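Local coordinates for hypothetical protein MM_2497 (PDB 2I5E) that probably transfers a guanylyl group from GTP to (2S)-2-phospholactate, an activation step on the way to coenzyme F420, at residues N127-K132 against Y137-Y142; S41-A46 against P90-M95; P120-G125 against I172-D177; A46-V51 against E104-I109; E29-L34 against E176-L181. One frame throughout, in Å; residues are numbered along the deposited sequence.

Overall arrangement
Followed from the N terminus, helix 25-45 opens the widest loop, which interaction 5 closes against helix 175-184, with interactions 1, 2 and 4 nested inside. The end of the same helix enters interaction 2, with strand 91-94, and the turn beyond it enters interaction 4, with helix 103-109. These two cross along the chain, share Ala46 and have centres about 5 Å apart. Interaction 3 closes a later loop, from 120-125 to 172-177, and ends on residues that interaction 5 also uses. Nested within it, interaction 1 is a short loop folded back beside strand 126-131. Interactions 1, 2 and 4 gather around the mixed sheet; interactions 3 and 5 both touch the second subunit.

Interaction 1: N127-K132 against Y137-Y142; sequences NALFIK and YRVKYY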
# COMPACT_ATOMS: atom_id res chain seq x y z
N ASN A 127 -10.42 4.39 -1.80
CA ASN A 127 -10.65 4.22 -0.36
C ASN A 127 -11.17 5.50 0.30
O ASN A 127 -11.88 5.43 1.29
CB ASN A 127 -9.35 3.73 0.34
CG ASN A 127 -9.19 2.19 0.24
OD1 ASN A 127 -10.11 1.48 -0.19
ND2 ASN A 127 -8.06 1.69 0.65
N ALA A 128 -10.84 6.67 -0.28
CA ALA A 128 -11.23 7.95 0.29
C ALA A 128 -11.21 8.89 -0.91
O ALA A 128 -10.39 8.77 -1.80
CB ALA A 128 -10.15 8.40 1.39
N LEU A 129 -12.19 9.81 -0.93
CA LEU A 129 -12.32 10.76 -1.99
C LEU A 129 -12.73 12.10 -1.33
O LEU A 129 -13.75 12.15 -0.63
CB LEU A 129 -13.42 10.28 -2.94
CG LEU A 129 -13.54 10.81 -4.38
CD1 LEU A 129 -12.15 10.87 -5.12
CD2 LEU A 129 -14.53 9.90 -5.07
N PHE A 130 -11.90 13.13 -1.54
CA PHE A 130 -12.17 14.50 -1.15
C PHE A 130 -12.43 15.35 -2.40
O PHE A 130 -11.56 15.51 -3.25
CB PHE A 130 -11.06 15.10 -0.21
CG PHE A 130 -11.41 16.49 0.34
CD1 PHE A 130 -12.46 16.67 1.25
CD2 PHE A 130 -10.75 17.63 -0.15
CE1 PHE A 130 -12.83 17.96 1.71
CE2 PHE A 130 -11.07 18.92 0.29
CZ PHE A 130 -12.10 19.09 1.22
N ILE A 131 -13.66 15.85 -2.49
CA ILE A 131 -14.16 16.59 -3.58
C ILE A 131 -14.52 18.02 -3.11
O ILE A 131 -15.48 18.18 -2.40
CB ILE A 131 -15.43 15.87 -4.10
CG1 ILE A 131 -15.10 14.36 -4.45
CG2 ILE A 131 -16.09 16.67 -5.22
CD1 ILE A 131 -16.20 13.36 -3.93
N LYS A 132 -13.76 19.04 -3.51
CA LYS A 132 -14.02 20.45 -3.13
C LYS A 132 -15.26 20.97 -3.83
O LYS A 132 -15.97 21.76 -3.26
CB LYS A 132 -12.85 21.33 -3.54
CG LYS A 132 -11.67 21.22 -2.65
CD LYS A 132 -10.56 22.19 -3.00
CE LYS A 132 -9.31 21.72 -2.25
NZ LYS A 132 -8.25 22.57 -2.78
N TYR A 137 -18.62 17.09 -9.79
CA TYR A 137 -18.08 15.74 -9.63
C TYR A 137 -19.13 14.69 -9.58
O TYR A 137 -20.20 14.91 -9.01
CB TYR A 137 -17.20 15.66 -8.39
CG TYR A 137 -16.17 14.53 -8.57
CD1 TYR A 137 -15.04 14.70 -9.40
CD2 TYR A 137 -16.36 13.28 -7.93
CE1 TYR A 137 -14.10 13.64 -9.57
CE2 TYR A 137 -15.42 12.23 -8.09
CZ TYR A 137 -14.33 12.41 -8.91
OH TYR A 137 -13.46 11.36 -9.03
N ARG A 138 -18.86 13.52 -10.17
CA ARG A 138 -19.75 12.36 -10.13
C ARG A 138 -18.92 11.13 -9.66
O ARG A 138 -17.80 10.99 -10.05
CB ARG A 138 -20.38 12.21 -11.55
CG ARG A 138 -20.95 10.82 -11.90
CD ARG A 138 -21.41 10.71 -13.43
NE ARG A 138 -20.27 10.54 -14.36
CZ ARG A 138 -19.60 9.40 -14.54
NH1 ARG A 138 -19.95 8.33 -13.85
NH2 ARG A 138 -18.58 9.31 -15.42
N VAL A 139 -19.39 10.28 -8.76
CA VAL A 139 -18.63 9.13 -8.35
C VAL A 139 -19.07 7.86 -9.08
O VAL A 139 -20.26 7.72 -9.43
CB VAL A 139 -18.78 8.75 -6.80
CG1 VAL A 139 -18.33 9.91 -5.85
CG2 VAL A 139 -20.19 8.32 -6.50
N LYS A 140 -18.15 6.88 -9.16
CA LYS A 140 -18.41 5.57 -9.70
C LYS A 140 -17.48 4.57 -9.04
O LYS A 140 -16.41 4.24 -9.60
CB LYS A 140 -18.18 5.55 -11.21
CG LYS A 140 -18.81 4.27 -11.87
CD LYS A 140 -18.58 4.37 -13.38
CE LYS A 140 -19.15 3.16 -14.15
NZ LYS A 140 -18.25 1.90 -13.95
N TYR A 141 -17.88 4.11 -7.84
CA TYR A 141 -17.14 3.10 -7.08
C TYR A 141 -17.47 1.77 -7.73
O TYR A 141 -18.42 1.70 -8.50
CB TYR A 141 -17.59 3.06 -5.58
CG TYR A 141 -17.08 4.23 -4.83
CD1 TYR A 141 -17.75 5.46 -4.87
CD2 TYR A 141 -15.90 4.14 -4.13
CE1 TYR A 141 -17.24 6.57 -4.28
CE2 TYR A 141 -15.39 5.23 -3.45
CZ TYR A 141 -16.07 6.45 -3.54
OH TYR A 141 -15.56 7.56 -2.93
N TYR A 142 -16.69 0.76 -7.38
CA TYR A 142 -16.68 -0.61 -8.02
C TYR A 142 -15.83 -0.63 -9.26
O TYR A 142 -15.67 0.42 -9.94
CB TYR A 142 -18.06 -1.23 -8.35
CG TYR A 142 -18.99 -1.30 -7.20
CD1 TYR A 142 -18.62 -1.96 -6.02
CD2 TYR A 142 -20.24 -0.67 -7.26
CE1 TYR A 142 -19.47 -1.98 -4.91
CE2 TYR A 142 -21.11 -0.70 -6.15
CZ TYR A 142 -20.70 -1.33 -4.99
OH TYR A 142 -21.58 -1.35 -3.94
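Leu129 reaches out of its strand toward three residues of the returning loop, Tyr137, Val139 and Tyr141. Its CD2 methyl does most of the touching: Tyr137 CE2 lies 3.9 Å from Leu129 CD2, Val139 CG1 is equally near, and Tyr141 OH comes within 3.3 Å of the same methyl. The leucine CG is anti to the backbone N (chi1 -161°), a torsion that carries CD2 in among these three, and Leu129 and Tyr137 arrive from opposite directions. Two positions along the strand, on the same side, Ile131 lies across Tyr137 at about a right angle. Its CG2 sits 3.5 Å from Tyr137 CB, while CG1 approaches Tyr137 CD2 obliquely at 3.9 Å.

Polar atoms are treated unequally. Tyr137 OH bonds to the carbonyl oxygen of His149, which fixes the far end of the ring. No partner for the buried Tyr141 OH appears in the model; the ring of Tyr141 meets that of His149 edge-to-face. Were Tyr137 an alanine, Ile131 CG1 and Leu129 CD2 would probably lose the ring they lean against, and the His149 carbonyl would be left without its hydroxyl.

Further out, Asn81 ND2 and Asn77 OD1 hold the loop backbone at Val139 and Tyr141. A classic beta bulge, with Asn127 and Ala128 both facing Val119, precedes these side chains, and the loop before helix 145-154 covers one side of strand 126-131 in the mixed sheet, within a family of the GT-A clan.

Interaction 2: S41-A46 against P90-M95; sequences SSLKGA and PVLIVM
Leu43 and Val94, with Leu92 beside them, carry this small buried contact between a helix end and a strand. One methyl serves both partners: Leu43 CD2 is 3.9 Å from Leu92 CD2 and 4.0 Å from Val94 CG2. The helix residue has its CG anti to the carbonyl carbon (chi1 -62°), and from there its CD2 branch reaches the strand.

The two strand residues meet it differently. Leu92, with CG anti to the backbone N at a chi1 of 180°, brings a single methyl obliquely against the incoming leucine. Val94 and Leu43 pass in opposite directions; with CG2 of the valine anti to the carbonyl carbon, that methyl makes the contact. Being two positions apart, Leu92 and Val94 project from the same side of the strand and present a pair of methyls to one helix side chain. Nothing polar passes between the segments, and the join rests on apolar packing alone.

Ile106 of helix 103-109 touches both Leu43 and Leu92, and Ile8 of strand 5-9 meets Leu43 as well. Helix 25-45 thus lies over the central parallel strands, with helix 103-109 next to it on the same side of the sheet.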
# COMPACT_ATOMS: atom_id res chain seq x y z
N SER A 41 -14.27 7.45 14.68
CA SER A 41 -13.32 8.08 15.62
C SER A 41 -12.16 8.82 14.92
O SER A 41 -11.71 9.91 15.38
CB SER A 41 -12.78 7.03 16.57
OG SER A 41 -11.88 7.72 17.45
N SER A 42 -11.65 8.30 13.79
CA SER A 42 -10.62 9.12 13.11
C SER A 42 -11.12 10.42 12.52
O SER A 42 -10.39 11.44 12.51
CB SER A 42 -9.83 8.37 12.08
OG SER A 42 -9.02 7.48 12.74
N LEU A 43 -12.35 10.41 12.02
CA LEU A 43 -12.95 11.61 11.46
C LEU A 43 -13.15 12.64 12.57
O LEU A 43 -12.93 13.83 12.35
CB LEU A 43 -14.28 11.31 10.73
CG LEU A 43 -14.12 10.36 9.54
CD1 LEU A 43 -15.47 9.75 9.00
CD2 LEU A 43 -13.34 11.03 8.41
N LYS A 44 -13.56 12.16 13.74
CA LYS A 44 -13.84 13.09 14.81
C LYS A 44 -12.46 13.60 15.28
O LYS A 44 -12.26 14.81 15.37
CB LYS A 44 -14.72 12.42 15.88
CG LYS A 44 -16.18 12.34 15.51
CD LYS A 44 -16.75 13.79 15.18
CE LYS A 44 -18.16 14.11 15.68
NZ LYS A 44 -18.80 13.12 16.69
N GLY A 45 -11.49 12.70 15.38
CA GLY A 45 -10.14 13.03 15.81
C GLY A 45 -9.53 14.07 14.92
O GLY A 45 -8.62 14.76 15.31
N ALA A 46 -10.07 14.22 13.72
CA ALA A 46 -9.54 15.23 12.77
C ALA A 46 -10.34 16.51 12.84
O ALA A 46 -10.12 17.39 12.03
CB ALA A 46 -9.51 14.69 11.36
N PRO A 90 -17.35 21.21 0.48
CA PRO A 90 -16.52 20.00 0.22
C PRO A 90 -17.06 18.71 0.94
O PRO A 90 -17.62 18.78 2.04
CB PRO A 90 -15.17 20.42 0.76
CG PRO A 90 -15.16 22.00 0.59
CD PRO A 90 -16.55 22.35 1.01
N VAL A 91 -16.96 17.56 0.24
CA VAL A 91 -17.39 16.21 0.74
C VAL A 91 -16.17 15.27 0.76
O VAL A 91 -15.53 15.08 -0.26
CB VAL A 91 -18.57 15.60 -0.16
CG1 VAL A 91 -18.96 14.07 0.22
CG2 VAL A 91 -19.83 16.48 -0.11
N LEU A 92 -15.84 14.69 1.91
CA LEU A 92 -14.94 13.54 2.05
C LEU A 92 -15.85 12.32 2.15
O LEU A 92 -16.71 12.24 3.04
CB LEU A 92 -14.15 13.67 3.34
CG LEU A 92 -13.14 12.60 3.73
CD1 LEU A 92 -12.04 12.54 2.62
CD2 LEU A 92 -12.55 12.95 5.13
N ILE A 93 -15.74 11.43 1.17
CA ILE A 93 -16.31 10.11 1.16
C ILE A 93 -15.27 9.10 1.62
O ILE A 93 -14.21 9.01 1.03
CB ILE A 93 -16.78 9.71 -0.26
CG1 ILE A 93 -17.72 10.81 -0.83
CG2 ILE A 93 -17.34 8.27 -0.26
CD1 ILE A 93 -18.08 10.55 -2.39
N VAL A 94 -15.50 8.46 2.78
CA VAL A 94 -14.50 7.53 3.27
C VAL A 94 -15.11 6.14 3.48
O VAL A 94 -16.10 6.02 4.13
CB VAL A 94 -13.92 7.98 4.66
CG1 VAL A 94 -12.61 7.32 4.97
CG2 VAL A 94 -13.79 9.42 4.83
N MSE A 95 -14.48 5.08 2.99
CA MSE A 95 -14.95 3.74 3.25
C MSE A 95 -14.86 3.35 4.71
O MSE A 95 -13.99 3.80 5.38
CB MSE A 95 -14.14 2.80 2.40
CG MSE A 95 -14.29 3.24 0.85
SE MSE A 95 -15.95 4.33 0.37
CE MSE A 95 -16.36 2.71 0.10

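Interaction 3: P120-G125 against I172-D177; sequences PGKGGG and IDEPED
Lys122 extends from its glycine-rich loop to the carboxylate of Asp177 and forms a salt bridge there, Lys122 NZ lying 2.6 Å from Asp177 OD2. Its CG sits between the backbone N and the carbonyl carbon (chi1 61°), and the extended chain bends at its last torsion to bring NZ there. The ammonium arrives on the syn side of Asp177 OD2, 26° out of the carboxylate plane. The close approach of the neighbouring lysine carbon makes the finer geometry doubtful.

Two backbone amides of the turn leading into the helix also serve this oxygen. Asp177 OD2 accepts from Asp173 N at 2.7 Å with its anti lone pair. Glu174 N reaches Asp177 OD2 from above the carboxylate plane at 3.0 Å. Three donors therefore grip one oxygen and limit the rotation of the carboxylate.

Asp173 turns its carboxylate to Lys16 and to Arg205 of the second subunit, and Gly123 N bonds to Glu180 of that subunit. Glu174 OE2 lies 4.7 Å from Lys122 NZ, too far for a bond, though its charge may still favour the ammonium. Lys122 O is hydrogen-bonded to the nitrogen of a bound Tris molecule, probably from the crystallisation liquor. The chemistry implies a charged junction at the dimer interface, in which Lys122, shared by Asp177 and Asp171, probably helps to hold loop 120-125 to the start of helix 175-184.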
# COMPACT_ATOMS: atom_id res chain seq x y z
N PRO A 120 -6.02 5.57 -3.25
CA PRO A 120 -6.23 4.29 -3.90
C PRO A 120 -6.42 3.25 -2.84
O PRO A 120 -5.86 3.39 -1.73
CB PRO A 120 -4.95 4.01 -4.66
CG PRO A 120 -3.87 4.93 -4.04
CD PRO A 120 -4.61 6.05 -3.34
N GLY A 121 -7.21 2.22 -3.14
CA GLY A 121 -7.12 1.04 -2.35
C GLY A 121 -6.53 -0.05 -3.22
O GLY A 121 -6.06 0.20 -4.35
N LYS A 122 -6.47 -1.29 -2.70
CA LYS A 122 -5.91 -2.30 -3.68
C LYS A 122 -6.86 -2.68 -4.86
O LYS A 122 -8.07 -2.41 -4.82
CB LYS A 122 -5.31 -3.53 -3.05
CG LYS A 122 -6.28 -4.29 -2.26
CD LYS A 122 -5.69 -5.71 -1.88
CE LYS A 122 -6.37 -6.17 -0.54
NZ LYS A 122 -7.76 -5.41 -0.26
N GLY A 123 -6.27 -3.33 -5.87
CA GLY A 123 -6.86 -3.65 -7.17
C GLY A 123 -7.56 -2.49 -7.81
O GLY A 123 -8.62 -2.68 -8.37
N GLY A 124 -6.99 -1.28 -7.77
CA GLY A 124 -7.67 -0.08 -8.40
C GLY A 124 -8.98 0.45 -7.77
O GLY A 124 -9.66 1.22 -8.39
N GLY A 125 -9.31 0.06 -6.52
CA GLY A 125 -10.46 0.66 -5.80
C GLY A 125 -10.15 2.08 -5.34
O GLY A 125 -9.05 2.54 -5.59
N ILE A 172 -9.66 -3.55 4.10
CA ILE A 172 -9.56 -4.87 4.68
C ILE A 172 -10.71 -5.57 4.05
O ILE A 172 -11.84 -5.29 4.43
CB ILE A 172 -9.53 -4.83 6.26
CG1 ILE A 172 -8.06 -4.57 6.76
CG2 ILE A 172 -9.87 -6.24 6.83
CD1 ILE A 172 -7.72 -3.22 6.96
N ASP A 173 -10.42 -6.44 3.05
CA ASP A 173 -11.49 -7.09 2.26
C ASP A 173 -11.36 -8.62 2.11
O ASP A 173 -12.33 -9.34 2.00
CB ASP A 173 -11.60 -6.45 0.86
CG ASP A 173 -12.98 -6.64 0.21
OD1 ASP A 173 -14.06 -6.45 0.89
OD2 ASP A 173 -12.92 -7.01 -0.99
N GLU A 174 -10.14 -9.09 2.13
CA GLU A 174 -9.91 -10.51 2.11
C GLU A 174 -8.94 -10.97 3.22
O GLU A 174 -8.38 -10.12 3.89
CB GLU A 174 -9.49 -10.94 0.73
CG GLU A 174 -8.35 -10.21 0.17
CD GLU A 174 -8.24 -10.40 -1.30
OE1 GLU A 174 -9.08 -11.14 -1.87
OE2 GLU A 174 -7.32 -9.82 -1.88
N PRO A 175 -8.82 -12.32 3.43
CA PRO A 175 -7.97 -12.87 4.50
C PRO A 175 -6.55 -12.28 4.53
O PRO A 175 -6.04 -11.97 5.57
CB PRO A 175 -7.91 -14.42 4.15
CG PRO A 175 -9.26 -14.63 3.44
CD PRO A 175 -9.39 -13.40 2.59
N GLU A 176 -5.91 -12.18 3.38
CA GLU A 176 -4.55 -11.63 3.34
C GLU A 176 -4.46 -10.21 3.89
O GLU A 176 -3.41 -9.83 4.37
CB GLU A 176 -3.96 -11.84 1.93
CG GLU A 176 -3.18 -10.70 1.34
CD GLU A 176 -3.03 -10.75 -0.20
OE1 GLU A 176 -4.08 -10.75 -0.93
OE2 GLU A 176 -1.85 -10.73 -0.65
N ASP A 177 -5.55 -9.46 3.84
CA ASP A 177 -5.61 -8.09 4.39
C ASP A 177 -5.57 -8.09 5.93
O ASP A 177 -5.21 -7.11 6.56
CB ASP A 177 -6.89 -7.40 3.94
CG ASP A 177 -6.94 -7.22 2.40
OD1 ASP A 177 -5.86 -7.28 1.75
OD2 ASP A 177 -8.04 -6.93 1.85

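Interaction 4: A46-V51 against E104-I109; sequences AGIEQV and EHIKEI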
# COMPACT_ATOMS: atom_id res chain seq x y z
N ALA A 46 -10.07 14.22 13.72
CA ALA A 46 -9.54 15.23 12.77
C ALA A 46 -10.34 16.51 12.84
O ALA A 46 -10.12 17.39 12.03
CB ALA A 46 -9.51 14.69 11.36
N GLY A 47 -11.30 16.56 13.78
CA GLY A 47 -12.09 17.75 14.05
C GLY A 47 -13.22 17.97 13.06
O GLY A 47 -13.70 19.09 12.87
N ILE A 48 -13.66 16.91 12.37
CA ILE A 48 -14.69 17.20 11.46
C ILE A 48 -16.01 17.13 12.22
O ILE A 48 -16.30 16.16 12.95
CB ILE A 48 -14.60 16.45 10.06
CG1 ILE A 48 -15.77 15.55 9.83
CG2 ILE A 48 -13.18 15.92 9.65
CD1 ILE A 48 -16.64 16.25 8.93
N GLU A 49 -16.77 18.20 12.02
CA GLU A 49 -17.90 18.52 12.86
C GLU A 49 -18.99 17.50 12.67
O GLU A 49 -19.37 16.85 13.65
CB GLU A 49 -18.33 20.01 12.74
CG GLU A 49 -19.74 20.32 13.32
CD GLU A 49 -20.15 21.83 13.31
OE1 GLU A 49 -19.31 22.70 13.02
OE2 GLU A 49 -21.33 22.12 13.57
N GLN A 50 -19.50 17.26 11.48
CA GLN A 50 -20.32 16.03 11.43
C GLN A 50 -20.14 15.04 10.27
O GLN A 50 -19.76 15.35 9.13
CB GLN A 50 -21.80 16.21 11.98
CG GLN A 50 -23.06 15.74 11.11
CD GLN A 50 -24.28 16.74 11.17
OE1 GLN A 50 -25.40 16.38 11.61
NE2 GLN A 50 -24.07 17.98 10.70
N VAL A 51 -20.42 13.81 10.66
CA VAL A 51 -20.13 12.63 9.91
C VAL A 51 -21.49 12.04 9.67
O VAL A 51 -22.26 11.88 10.60
CB VAL A 51 -19.28 11.70 10.77
CG1 VAL A 51 -19.05 10.36 10.09
CG2 VAL A 51 -17.98 12.39 11.13
N GLU A 104 -4.36 12.06 11.24
CA GLU A 104 -3.35 12.77 10.47
C GLU A 104 -3.57 12.53 9.01
O GLU A 104 -3.41 13.46 8.21
CB GLU A 104 -1.91 12.41 10.91
CG GLU A 104 -0.79 13.39 10.30
CD GLU A 104 0.74 13.05 10.70
OE1 GLU A 104 1.55 14.01 10.99
OE2 GLU A 104 1.15 11.85 10.74
N HIS A 105 -3.94 11.27 8.62
CA HIS A 105 -4.23 11.04 7.14
C HIS A 105 -5.43 11.88 6.81
O HIS A 105 -5.42 12.56 5.84
CB HIS A 105 -4.62 9.61 6.86
CG HIS A 105 -3.56 8.64 7.20
ND1 HIS A 105 -2.26 8.77 6.75
CD2 HIS A 105 -3.58 7.52 7.95
CE1 HIS A 105 -1.53 7.74 7.15
NE2 HIS A 105 -2.31 7.00 7.93
N ILE A 106 -6.51 11.84 7.61
CA ILE A 106 -7.69 12.61 7.18
C ILE A 106 -7.42 14.20 7.12
O ILE A 106 -7.84 14.92 6.17
CB ILE A 106 -9.12 12.13 7.81
CG1 ILE A 106 -9.86 13.21 8.49
CG2 ILE A 106 -9.24 10.70 8.52
CD1 ILE A 106 -11.16 13.22 7.95
N LYS A 107 -6.63 14.70 8.09
CA LYS A 107 -6.21 16.14 8.06
C LYS A 107 -5.53 16.41 6.75
O LYS A 107 -5.93 17.34 6.08
CB LYS A 107 -5.28 16.51 9.27
CG LYS A 107 -6.05 16.58 10.62
CD LYS A 107 -5.20 16.47 11.92
CE LYS A 107 -3.99 17.44 12.05
NZ LYS A 107 -3.72 18.02 13.54
N GLU A 108 -4.56 15.57 6.33
CA GLU A 108 -3.83 15.82 5.06
C GLU A 108 -4.67 15.66 3.84
O GLU A 108 -4.56 16.45 2.89
CB GLU A 108 -2.52 15.03 4.89
CG GLU A 108 -1.63 15.01 6.10
CD GLU A 108 -0.27 14.31 5.88
OE1 GLU A 108 0.59 14.43 6.77
OE2 GLU A 108 -0.08 13.60 4.88
N ILE A 109 -5.51 14.63 3.81
CA ILE A 109 -6.39 14.47 2.64
C ILE A 109 -7.29 15.69 2.39
O ILE A 109 -7.40 16.23 1.25
CB ILE A 109 -7.19 13.21 2.71
CG1 ILE A 109 -6.30 12.01 2.58
CG2 ILE A 109 -8.27 13.12 1.49
CD1 ILE A 109 -6.92 10.70 3.37
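Ala46 and Ile48 meet Ile106 and Lys107 through aliphatic groups alone: no ring, amide or carboxylate lies between the segments, so there is no face or edge to assign. The one ring here, that of His105, belongs to another side of the helix, where it packs against Ser165 and Met167 of its own chain and Asp164 of the second subunit.

Ala46 CB presses against Ile106 CG1 at 3.2 Å, tighter than carbon atoms usually pack, while Ile106 CD1 continues past it to meet Ile48 CG2 at 3.8 Å. The two isoleucines cross at about a right angle, which brings a branch methyl of one against the terminal methyl of the other. Ile106 has a chi1 of 125°, close to eclipsed, and Ile48 is similarly placed at 117°; with the short carbon pair, this suggests some strain in the packing or in the model. On the more exposed side, Lys107 contributes only its CG, 4.0 Å from Ala46 CB.

The backbone explains how alanine comes so near: Ala46 and Lys107 have CA atoms 5.8 Å apart, and Gly47, with phi of 79°, ends helix 25-45 in a Schellman motif that turns the chain toward strand 50-55. Leu43 and Leu92 also touch Ile106. With no hydrogen bond across, the chemistry implies close hydrophobic fit between a helix terminus and helix 103-109, grading outward to a lysine at the surface.

Interaction 5: E29-L34 against E176-L181; sequences EEFVEL and EDLVEL
Phe31 reaches from helix 25-45 to helix 175-184 and brings the outer part of its ring to Leu178 and Leu181. Its CG stands anti to the backbone N (chi1 -173°), which sends the ring outward from its helix; the nearest CA atoms, those of Phe31 and Leu178, are 10.9 Å apart.

The two leucines, three positions apart on helix 175-184, use different conformations to converge on that ring. Leu181 also has CG anti to its backbone N (chi1 -172°), and it meets the phenylalanine from the opposite direction. Its CD2 lies at the ring edge, in the ring plane, 3.6 Å from Phe31 CZ and 3.9 Å from Phe31 CE1. Leu178 instead has CG anti to the carbonyl carbon (chi1 -62°). Although its CB does not point at the other helix, this rotation delivers CD2 obliquely to the ring, 3.8 Å from Phe31 CE2. The ring end is thus held by one methyl in plane and by a second approaching obliquely.

Ile172 touches both Phe31 and Leu178, and Ala189 and Ile193 of helix 188-194 also pack on the phenylalanine. With an alanine in place of Phe31, the CD2 methyls of Leu178 and Leu181 would probably lose their shared partner, opening a gap between the helices. No hydrogen bond crosses between them; the chemistry implies a purely hydrophobic, buried join, while Glu33 pairs with Lys12, and Glu180 with Gly123 N of the second subunit, away from it.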
# COMPACT_ATOMS: atom_id res chain seq x y z
N GLU A 29 -19.87 -9.52 10.53
CA GLU A 29 -20.69 -8.39 10.85
C GLU A 29 -20.09 -7.71 12.06
O GLU A 29 -20.04 -6.49 12.14
CB GLU A 29 -22.13 -8.84 11.17
CG GLU A 29 -22.83 -9.49 10.02
CD GLU A 29 -24.32 -9.41 10.17
OE1 GLU A 29 -24.94 -9.64 9.15
OE2 GLU A 29 -24.85 -9.10 11.27
N GLU A 30 -19.62 -8.47 13.04
CA GLU A 30 -18.97 -7.81 14.21
C GLU A 30 -17.68 -7.01 13.87
O GLU A 30 -17.51 -5.90 14.32
CB GLU A 30 -18.67 -8.82 15.31
CG GLU A 30 -19.50 -8.53 16.54
CD GLU A 30 -18.80 -7.71 17.60
OE1 GLU A 30 -18.65 -6.46 17.44
OE2 GLU A 30 -18.45 -8.39 18.63
N PHE A 31 -16.80 -7.63 13.10
CA PHE A 31 -15.59 -7.02 12.63
C PHE A 31 -15.92 -5.67 11.98
O PHE A 31 -15.52 -4.64 12.43
CB PHE A 31 -14.95 -7.98 11.61
CG PHE A 31 -13.60 -7.56 11.16
CD1 PHE A 31 -12.67 -7.06 12.08
CD2 PHE A 31 -13.24 -7.64 9.82
CE1 PHE A 31 -11.46 -6.65 11.70
CE2 PHE A 31 -11.97 -7.24 9.41
CZ PHE A 31 -11.08 -6.77 10.35
N VAL A 32 -16.69 -5.68 10.91
CA VAL A 32 -17.12 -4.49 10.17
C VAL A 32 -17.62 -3.35 11.10
O VAL A 32 -17.24 -2.18 11.00
CB VAL A 32 -18.17 -5.09 9.21
CG1 VAL A 32 -19.57 -4.51 9.32
CG2 VAL A 32 -17.59 -5.38 7.80
N GLU A 33 -18.44 -3.69 12.07
CA GLU A 33 -18.92 -2.71 13.07
C GLU A 33 -17.76 -2.12 13.82
O GLU A 33 -17.67 -0.91 14.02
CB GLU A 33 -19.85 -3.39 14.07
CG GLU A 33 -20.34 -2.37 15.14
CD GLU A 33 -21.52 -2.94 15.98
OE1 GLU A 33 -22.49 -3.43 15.37
OE2 GLU A 33 -21.45 -2.89 17.24
N LEU A 34 -16.83 -2.97 14.26
CA LEU A 34 -15.59 -2.40 14.94
C LEU A 34 -14.81 -1.47 13.99
O LEU A 34 -14.32 -0.42 14.41
CB LEU A 34 -14.67 -3.50 15.52
CG LEU A 34 -15.32 -4.46 16.48
CD1 LEU A 34 -14.36 -5.55 16.88
CD2 LEU A 34 -15.84 -3.70 17.71
N GLU A 176 -5.91 -12.18 3.38
CA GLU A 176 -4.55 -11.63 3.34
C GLU A 176 -4.46 -10.21 3.89
O GLU A 176 -3.41 -9.83 4.37
CB GLU A 176 -3.96 -11.84 1.93
CG GLU A 176 -3.18 -10.70 1.34
CD GLU A 176 -3.03 -10.75 -0.20
OE1 GLU A 176 -4.08 -10.75 -0.93
OE2 GLU A 176 -1.85 -10.73 -0.65
N ASP A 177 -5.55 -9.46 3.84
CA ASP A 177 -5.61 -8.09 4.39
C ASP A 177 -5.57 -8.09 5.93
O ASP A 177 -5.21 -7.11 6.56
CB ASP A 177 -6.89 -7.40 3.94
CG ASP A 177 -6.94 -7.22 2.40
OD1 ASP A 177 -5.86 -7.28 1.75
OD2 ASP A 177 -8.04 -6.93 1.85
N LEU A 178 -5.97 -9.18 6.54
CA LEU A 178 -5.95 -9.30 8.02
C LEU A 178 -4.51 -9.44 8.56
O LEU A 178 -4.22 -9.10 9.72
CB LEU A 178 -6.77 -10.53 8.40
CG LEU A 178 -8.27 -10.61 8.06
CD1 LEU A 178 -8.96 -11.97 8.58
CD2 LEU A 178 -8.93 -9.40 8.58
N VAL A 179 -3.65 -10.05 7.74
CA VAL A 179 -2.20 -10.00 7.93
C VAL A 179 -1.74 -8.55 8.11
O VAL A 179 -1.01 -8.28 9.07
CB VAL A 179 -1.44 -10.67 6.78
CG1 VAL A 179 0.07 -10.79 7.12
CG2 VAL A 179 -2.00 -12.11 6.65
N GLU A 180 -2.17 -7.61 7.25
CA GLU A 180 -1.67 -6.25 7.31
C GLU A 180 -2.21 -5.62 8.57
O GLU A 180 -1.59 -4.80 9.16
CB GLU A 180 -2.16 -5.38 6.11
CG GLU A 180 -1.82 -5.89 4.72
CD GLU A 180 -0.30 -5.94 4.50
OE1 GLU A 180 0.48 -5.25 5.19
OE2 GLU A 180 0.16 -6.74 3.71
N LEU A 181 -3.46 -5.89 8.90
CA LEU A 181 -4.05 -5.37 10.12
C LEU A 181 -3.27 -5.84 11.41
O LEU A 181 -3.01 -5.05 12.33
CB LEU A 181 -5.51 -5.84 10.19
CG LEU A 181 -6.33 -5.22 11.34
CD1 LEU A 181 -6.10 -3.64 11.48
CD2 LEU A 181 -7.78 -5.57 11.12